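Local atomic coordinates of PilM (Escherichia coli, PDB entry 3EOI), a protein that is of unknown function but probably takes part in the biogenesis of a plasmid-encoded pilus. Residues Asp20-Met25 with Gly79-Gln84. Numbering follows the deposited sequence.
Sequences DFIRYM and GALLEQ
Phe-21 receives Leu-81 at the root of its ring: the methyl CD2 of Leu-81 lies 3.6 Å from Phe-21 CG and is almost as near to CB and CD1, an oblique approach in which the two side chains cross at about a right angle. A chi1 of -172° sets CG opposite the backbone nitrogen and extends the phenyl group over the sheet, where Val-69 and Ala-71 of strand 66-72 and Trp-122 of strand 119-123 pack against it. Leu-81 also touches Ile-120 and Leu-91, so that this one side chain joins the two helices to strand 119-123. The arrangement is of the alpha+beta kind, in which helix 10-34 packs on a five-stranded antiparallel sheet and the short helix 77-84 packs against helix 10-34; the two segments cross at -55° with their axes 10.2 Å apart. One residue on, Ile-22 points toward helix 77-84 and contributes more to the contact than any other residue of 20-25. The Ile-22 and Leu-81 side chains slide past each other in opposite directions, with Ile-22 CG1 4.1 Å from Leu-81 CD2, and the terminal CD1 of Ile-22 reaches the backbone, 3.7 Å from Leu-81 O. The same methyl meets CB of Gln-84. Beyond this apolar contact, the extended chain of Gln-84 carries its amide to helix 10-34, where NE2 is hydrogen-bonded to the backbone oxygen of Thr-15.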
ATOM      1  N   ASP A  20      -9.033   0.210  -3.435  1.00  8.49           N
ATOM      2  CA  ASP A  20      -8.832   0.726  -2.064  1.00  9.46           C
ATOM      3  C   ASP A  20      -7.402   1.239  -1.809  1.00  8.81           C
ATOM      4  O   ASP A  20      -7.184   2.313  -1.198  1.00  9.43           O
ATOM      5  CB  ASP A  20      -9.149  -0.324  -0.996  1.00 12.75           C
ATOM      6  CG  ASP A  20     -10.612  -0.773  -1.014  1.00 15.88           C
ATOM      7  OD1 ASP A  20     -11.425  -0.106  -1.667  1.00 17.01           O
ATOM      8  OD2 ASP A  20     -10.941  -1.767  -0.296  1.00 18.62           O
ATOM      9  N   PHE A  21      -6.423   0.427  -2.216  1.00  8.97           N
ATOM     10  CA  PHE A  21      -5.011   0.808  -2.096  1.00  8.02           C
ATOM     11  C   PHE A  21      -4.801   2.191  -2.770  1.00  8.01           C
ATOM     12  O   PHE A  21      -4.155   3.130  -2.224  1.00  8.90           O
ATOM     13  CB  PHE A  21      -4.171  -0.275  -2.785  1.00  8.52           C
ATOM     14  CG  PHE A  21      -2.679  -0.151  -2.591  1.00 10.15           C
ATOM     15  CD1 PHE A  21      -1.958   0.898  -3.199  1.00  8.29           C
ATOM     16  CD2 PHE A  21      -1.984  -1.079  -1.790  1.00  8.75           C
ATOM     17  CE1 PHE A  21      -0.606   1.012  -3.017  1.00 10.19           C
ATOM     18  CE2 PHE A  21      -0.549  -0.988  -1.646  1.00 11.06           C
ATOM     19  CZ  PHE A  21       0.131   0.096  -2.266  1.00 10.45           C
ATOM     20  N   ILE A  22      -5.281   2.330  -4.006  1.00  7.54           N
ATOM     21  CA  ILE A  22      -4.965   3.558  -4.744  1.00  9.36           C
ATOM     22  C   ILE A  22      -5.645   4.743  -4.069  1.00  9.74           C
ATOM     23  O   ILE A  22      -5.063   5.845  -3.973  1.00 10.53           O
ATOM     24  CB  ILE A  22      -5.370   3.438  -6.219  1.00 11.25           C
ATOM     25  CG1 ILE A  22      -4.412   2.457  -6.909  1.00 10.98           C
ATOM     26  CG2 ILE A  22      -5.289   4.795  -6.907  1.00 11.76           C
ATOM     27  CD1 ILE A  22      -4.918   1.919  -8.183  1.00 14.29           C
ATOM     28  N   ARG A  23      -6.858   4.523  -3.578  1.00  8.70           N
ATOM     29  CA  ARG A  23      -7.614   5.597  -2.909  1.00 10.48           C
ATOM     30  C   ARG A  23      -6.900   6.102  -1.683  1.00 10.82           C
ATOM     31  O   ARG A  23      -6.789   7.355  -1.462  1.00 11.02           O
ATOM     32  CB  ARG A  23      -8.987   5.070  -2.513  1.00 10.90           C
ATOM     33  CG  ARG A  23      -9.963   6.124  -2.176  1.00 22.45           C
ATOM     34  CD  ARG A  23     -11.345   5.524  -2.228  1.00 15.04           C
ATOM     35  NE  ARG A  23     -11.525   4.473  -1.212  1.00 24.06           N
ATOM     36  CZ  ARG A  23     -11.791   3.181  -1.477  1.00 14.70           C
ATOM     37  NH1 ARG A  23     -11.934   2.734  -2.734  1.00 23.06           N
ATOM     38  NH2 ARG A  23     -11.944   2.344  -0.451  1.00 24.93           N
ATOM     39  N   TYR A  24      -6.439   5.166  -0.849  1.00  9.71           N
ATOM     40  CA  TYR A  24      -5.709   5.532   0.371  1.00 10.25           C
ATOM     41  C   TYR A  24      -4.337   6.122   0.063  1.00  8.95           C
ATOM     42  O   TYR A  24      -3.935   7.146   0.663  1.00  8.72           O
ATOM     43  CB  TYR A  24      -5.597   4.335   1.347  1.00 14.08           C
ATOM     44  CG  TYR A  24      -6.907   4.166   2.136  1.00 22.67           C
ATOM     45  CD1 TYR A  24      -7.944   3.429   1.589  1.00 17.70           C
ATOM     46  CD2 TYR A  24      -7.127   4.785   3.389  1.00 16.86           C
ATOM     47  CE1 TYR A  24      -9.149   3.238   2.230  1.00 23.73           C
ATOM     48  CE2 TYR A  24      -8.380   4.588   4.072  1.00 23.86           C
ATOM     49  CZ  TYR A  24      -9.375   3.804   3.456  1.00 18.69           C
ATOM     50  OH  TYR A  24     -10.656   3.591   3.977  1.00 24.23           O
ATOM     51  N   MET A  25      -3.562   5.458  -0.802  1.00  8.76           N
ATOM     52  CA  MET A  25      -2.309   6.023  -1.310  1.00  9.18           C
ATOM     53  C   MET A  25      -2.479   7.508  -1.727  1.00  9.21           C
ATOM     54  O   MET A  25      -1.741   8.391  -1.266  1.00  7.93           O
ATOM     55  CB  MET A  25      -1.792   5.192  -2.508  1.00  9.36           C
ATOM     56  CG  MET A  25      -0.564   5.811  -3.115  1.00 13.66           C
ATOM     57  SD  MET A  25       0.155   4.812  -4.523  1.00 11.29           S
ATOM     58  CE  MET A  25      -1.094   4.943  -5.660  1.00 16.90           C
ATOM     59  N   GLY A  79      -0.555  -6.020 -11.279  1.00  7.64           N
ATOM     60  CA  GLY A  79      -1.093  -5.543 -12.588  1.00  7.59           C
ATOM     61  C   GLY A  79      -2.369  -4.710 -12.374  1.00  8.72           C
ATOM     62  O   GLY A  79      -2.624  -3.790 -13.148  1.00 10.30           O
ATOM     63  N   ALA A  80      -3.169  -5.032 -11.344  1.00  7.34           N
ATOM     64  CA  ALA A  80      -4.404  -4.270 -11.132  1.00  6.32           C
ATOM     65  C   ALA A  80      -4.047  -2.874 -10.598  1.00  6.52           C
ATOM     66  O   ALA A  80      -4.674  -1.869 -10.976  1.00  8.34           O
ATOM     67  CB  ALA A  80      -5.305  -4.995 -10.186  1.00  8.35           C
ATOM     68  N   LEU A  81      -3.036  -2.817  -9.717  1.00  5.59           N
ATOM     69  CA  LEU A  81      -2.594  -1.519  -9.231  1.00  7.72           C
ATOM     70  C   LEU A  81      -2.074  -0.690 -10.346  1.00  9.32           C
ATOM     71  O   LEU A  81      -2.326   0.531 -10.424  1.00 11.29           O
ATOM     72  CB  LEU A  81      -1.488  -1.712  -8.183  1.00  8.32           C
ATOM     73  CG  LEU A  81      -1.990  -2.261  -6.848  1.00 11.16           C
ATOM     74  CD1 LEU A  81      -0.835  -2.716  -5.988  1.00  9.44           C
ATOM     75  CD2 LEU A  81      -2.815  -1.211  -6.080  1.00 10.16           C
ATOM     76  N   LEU A  82      -1.294  -1.315 -11.213  1.00  8.48           N
ATOM     77  CA  LEU A  82      -0.792  -0.573 -12.395  1.00  8.57           C
ATOM     78  C   LEU A  82      -1.930  -0.142 -13.347  1.00 10.07           C
ATOM     79  O   LEU A  82      -2.016   1.000 -13.855  1.00 10.26           O
ATOM     80  CB  LEU A  82       0.282  -1.418 -13.113  1.00  8.95           C
ATOM     81  CG  LEU A  82       1.526  -1.530 -12.242  1.00 10.69           C
ATOM     82  CD1 LEU A  82       2.452  -2.620 -12.773  1.00  9.84           C
ATOM     83  CD2 LEU A  82       2.192  -0.125 -12.233  1.00 10.90           C
ATOM     84  N   GLU A  83      -2.860  -1.041 -13.604  1.00  9.39           N
ATOM     85  CA  GLU A  83      -3.981  -0.630 -14.430  1.00  8.89           C
ATOM     86  C   GLU A  83      -4.719   0.584 -13.864  1.00  8.66           C
ATOM     87  O   GLU A  83      -5.061   1.506 -14.608  1.00  9.62           O
ATOM     88  CB  GLU A  83      -4.995  -1.789 -14.520  1.00  8.60           C
ATOM     89  CG  GLU A  83      -6.190  -1.451 -15.397  1.00 10.51           C
ATOM     90  CD  GLU A  83      -7.164  -2.595 -15.509  1.00 11.63           C
ATOM     91  OE1 GLU A  83      -7.142  -3.504 -14.646  1.00 12.70           O
ATOM     92  OE2 GLU A  83      -7.972  -2.546 -16.443  1.00 10.51           O
ATOM     93  N   GLN A  84      -5.053   0.524 -12.592  1.00  7.19           N
ATOM     94  CA  GLN A  84      -5.954   1.529 -12.002  1.00  7.54           C
ATOM     95  C   GLN A  84      -5.212   2.834 -11.715  1.00  8.97           C
ATOM     96  O   GLN A  84      -5.833   3.817 -11.350  1.00 11.24           O
ATOM     97  CB  GLN A  84      -6.606   0.971 -10.739  1.00  7.79           C
ATOM     98  CG  GLN A  84      -7.612  -0.182 -11.071  1.00  8.48           C
ATOM     99  CD  GLN A  84      -8.316  -0.655  -9.804  1.00  7.65           C
ATOM    100  OE1 GLN A  84      -8.546   0.146  -8.889  1.00  9.30           O
ATOM    101  NE2 GLN A  84      -8.662  -1.939  -9.754  1.00  9.33           N
TER